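Local coordinates for imidazolonepropionase (Unidentified, PDB 2Q09), which hydrolyses a carbon-nitrogen bond of imidazolone-5-propanoate to give N-formimidoyl-L-glutamate, the third step of histidine degradation, at residues 30-35 with 40-45. Sequence-based numbering, arbitrary orientation.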
ATOM      1  N   HIS A  30       4.537  28.664   6.110  1.00 29.96           N
ATOM      2  CA  HIS A  30       4.683  28.963   4.690  1.00 30.16           C
ATOM      3  C   HIS A  30       3.338  29.201   4.027  1.00 31.32           C
ATOM      4  O   HIS A  30       2.286  29.096   4.650  1.00 32.51           O
ATOM      5  CB  HIS A  30       5.346  27.793   3.952  1.00 31.70           C
ATOM      6  CG  HIS A  30       6.843  27.803   3.996  1.00 31.98           C
ATOM      7  ND1 HIS A  30       7.557  27.798   5.175  1.00 33.49           N
ATOM      8  CD2 HIS A  30       7.760  27.792   3.000  1.00 31.20           C
ATOM      9  CE1 HIS A  30       8.851  27.783   4.902  1.00 32.97           C
ATOM     10  NE2 HIS A  30       8.999  27.780   3.590  1.00 32.54           N
ATOM     11  N   ALA A  31       3.404  29.514   2.739  1.00 31.66           N
ATOM     12  CA  ALA A  31       2.230  29.725   1.911  1.00 32.27           C
ATOM     13  C   ALA A  31       2.375  28.662   0.832  1.00 31.73           C
ATOM     14  O   ALA A  31       3.433  28.551   0.215  1.00 33.03           O
ATOM     15  CB  ALA A  31       2.253  31.117   1.289  1.00 32.19           C
ATOM     16  N   LEU A  32       1.335  27.867   0.619  1.00 32.10           N
ATOM     17  CA  LEU A  32       1.395  26.818  -0.393  1.00 31.95           C
ATOM     18  C   LEU A  32       0.407  27.115  -1.516  1.00 32.08           C
ATOM     19  O   LEU A  32      -0.799  27.185  -1.291  1.00 32.23           O
ATOM     20  CB  LEU A  32       1.090  25.455   0.243  1.00 32.82           C
ATOM     21  CG  LEU A  32       1.329  24.199  -0.606  1.00 32.78           C
ATOM     22  CD1 LEU A  32       1.191  22.963   0.267  1.00 33.58           C
ATOM     23  CD2 LEU A  32       0.341  24.150  -1.763  1.00 32.27           C
ATOM     24  N   GLY A  33       0.933  27.294  -2.725  1.00 32.64           N
ATOM     25  CA  GLY A  33       0.087  27.588  -3.869  1.00 32.66           C
ATOM     26  C   GLY A  33       0.102  26.444  -4.862  1.00 32.60           C
ATOM     27  O   GLY A  33       1.132  25.803  -5.064  1.00 33.22           O
ATOM     28  N   VAL A  34      -1.037  26.169  -5.479  1.00 32.84           N
ATOM     29  CA  VAL A  34      -1.091  25.081  -6.436  1.00 34.24           C
ATOM     30  C   VAL A  34      -1.462  25.571  -7.826  1.00 35.24           C
ATOM     31  O   VAL A  34      -2.190  26.550  -7.987  1.00 35.98           O
ATOM     32  CB  VAL A  34      -2.102  23.991  -5.990  1.00 33.92           C
ATOM     33  CG1 VAL A  34      -1.784  23.541  -4.570  1.00 32.51           C
ATOM     34  CG2 VAL A  34      -3.523  24.507  -6.085  1.00 33.23           C
ATOM     35  N   HIS A  35      -0.937  24.889  -8.836  1.00 36.64           N
ATOM     36  CA  HIS A  35      -1.242  25.234 -10.210  1.00 37.94           C
ATOM     37  C   HIS A  35      -1.348  23.962 -11.024  1.00 37.47           C
ATOM     38  O   HIS A  35      -0.409  23.169 -11.082  1.00 36.69           O
ATOM     39  CB  HIS A  35      -0.170  26.144 -10.807  1.00 38.82           C
ATOM     40  CG  HIS A  35      -0.550  26.703 -12.138  1.00 41.59           C
ATOM     41  ND1 HIS A  35      -1.666  27.495 -12.314  1.00 42.28           N
ATOM     42  CD2 HIS A  35       0.005  26.553 -13.364  1.00 41.81           C
ATOM     43  CE1 HIS A  35      -1.785  27.802 -13.594  1.00 42.41           C
ATOM     44  NE2 HIS A  35      -0.784  27.245 -14.254  1.00 42.00           N
ATOM     45  N   HIS A  40       2.865  24.605  -6.863  1.00 35.94           N
ATOM     46  CA  HIS A  40       3.506  25.613  -7.694  1.00 38.19           C
ATOM     47  C   HIS A  40       4.526  26.443  -6.935  1.00 38.13           C
ATOM     48  O   HIS A  40       5.522  26.892  -7.500  1.00 38.76           O
ATOM     49  CB  HIS A  40       2.441  26.528  -8.291  1.00 39.57           C
ATOM     50  CG  HIS A  40       2.926  27.335  -9.449  1.00 42.77           C
ATOM     51  ND1 HIS A  40       3.449  26.760 -10.588  1.00 43.66           N
ATOM     52  CD2 HIS A  40       2.965  28.675  -9.650  1.00 43.23           C
ATOM     53  CE1 HIS A  40       3.790  27.711 -11.443  1.00 44.12           C
ATOM     54  NE2 HIS A  40       3.507  28.881 -10.896  1.00 44.74           N
ATOM     55  N   ALA A  41       4.275  26.652  -5.648  1.00 37.71           N
ATOM     56  CA  ALA A  41       5.190  27.434  -4.835  1.00 36.69           C
ATOM     57  C   ALA A  41       5.025  27.208  -3.336  1.00 36.25           C
ATOM     58  O   ALA A  41       3.929  26.930  -2.845  1.00 35.55           O
ATOM     59  CB  ALA A  41       5.023  28.915  -5.150  1.00 37.00           C
ATOM     60  N   LEU A  42       6.146  27.323  -2.631  1.00 35.51           N
ATOM     61  CA  LEU A  42       6.209  27.188  -1.182  1.00 37.11           C
ATOM     62  C   LEU A  42       7.059  28.347  -0.701  1.00 36.97           C
ATOM     63  O   LEU A  42       8.282  28.330  -0.823  1.00 38.55           O
ATOM     64  CB  LEU A  42       6.859  25.868  -0.787  1.00 36.92           C
ATOM     65  CG  LEU A  42       5.890  24.729  -0.490  1.00 38.52           C
ATOM     66  CD1 LEU A  42       6.672  23.449  -0.238  1.00 40.65           C
ATOM     67  CD2 LEU A  42       5.045  25.098   0.730  1.00 37.40           C
ATOM     68  N   VAL A  43       6.398  29.355  -0.145  1.00 37.69           N
ATOM     69  CA  VAL A  43       7.069  30.560   0.321  1.00 36.88           C
ATOM     70  C   VAL A  43       6.835  30.882   1.792  1.00 35.81           C
ATOM     71  O   VAL A  43       5.696  30.936   2.252  1.00 35.76           O
ATOM     72  CB  VAL A  43       6.597  31.777  -0.496  1.00 37.41           C
ATOM     73  CG1 VAL A  43       7.366  33.026  -0.076  1.00 38.81           C
ATOM     74  CG2 VAL A  43       6.758  31.499  -1.978  1.00 36.94           C
ATOM     75  N   PRO A  44       7.915  31.102   2.552  1.00 36.03           N
ATOM     76  CA  PRO A  44       7.768  31.427   3.973  1.00 36.11           C
ATOM     77  C   PRO A  44       6.863  32.641   4.139  1.00 37.30           C
ATOM     78  O   PRO A  44       6.890  33.556   3.318  1.00 38.33           O
ATOM     79  CB  PRO A  44       9.210  31.686   4.431  1.00 36.48           C
ATOM     80  CG  PRO A  44       9.968  31.952   3.146  1.00 36.83           C
ATOM     81  CD  PRO A  44       9.333  31.018   2.168  1.00 35.65           C
HETATM   82  N   MSE A  45       6.049  32.644   5.188  1.00 37.75           N
HETATM   83  CA  MSE A  45       5.133  33.748   5.428  1.00 40.66           C
HETATM   84  C   MSE A  45       5.818  35.086   5.694  1.00 43.11           C
HETATM   85  O   MSE A  45       5.254  36.135   5.400  1.00 43.72           O
HETATM   86  CB  MSE A  45       4.181  33.409   6.581  1.00 38.99           C
HETATM   87  CG  MSE A  45       3.144  32.336   6.234  1.00 38.94           C
HETATM   88 SE   MSE A  45       2.074  32.789   4.658  1.00 39.47          SE
HETATM   89  CE  MSE A  45       0.964  34.140   5.513  1.00 40.48           C
TER
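H30 and P44 close one end of a beta hairpin whose strands, 30-35 and 38-44, run antiparallel; H35 and H40 meet at the other, near the turn. The hairpin belongs to a small mixed sheet well away from the iron-bearing barrel site: 30-35 is an inner strand, flanked by 7-10, whereas 38-44 is outermost.

Packing is closest at H30, where the CA atoms of H30 and P44 are 4.0 Å apart, the shortest such separation in the register. P44 CA sits 3.6 Å from the centroid of the H30 ring and only 5° off its normal, which defines a CH-pi contact over the face. With chi1 at -85°, CG stands beside its own backbone N and opposite the carbonyl carbon, which lays the imidazole face against P44 CA; ND1 is held by E28 O. The selenomethionine M45 folds back, placing SE 3.8 Å from A31 CB, where L10 of the neighbouring strand also packs.

Between the ends, A31 and V43 form a hydrogen-bonded pair joined by two backbone bonds. L32 and L42 share the face that does not carry A31 and V43, their side chains parallel but touching lightly, L32 CB to L42 CD2 at 4.0 Å. The L32 side chain touches F375 of strand 375-378. H30 to V34 are buried, while A41, L42 and V43 on the outer strand remain partly exposed.

Near the turn H35 and H40 are both partly exposed, in contrast to H30. H35 presents its ring edge to the H40 face, with centroids 5.1 Å apart and planes at 54°, and H35 CB also lies over that face. E6 and N4 hold the polar atoms H35 ND1 and H40 NE2. Here H40 and A41 both oppose G33 in a classic beta bulge: G33 O accepts a hydrogen bond from H40 N at 2.8 Å and a weak one from A41 N at 3.3 Å.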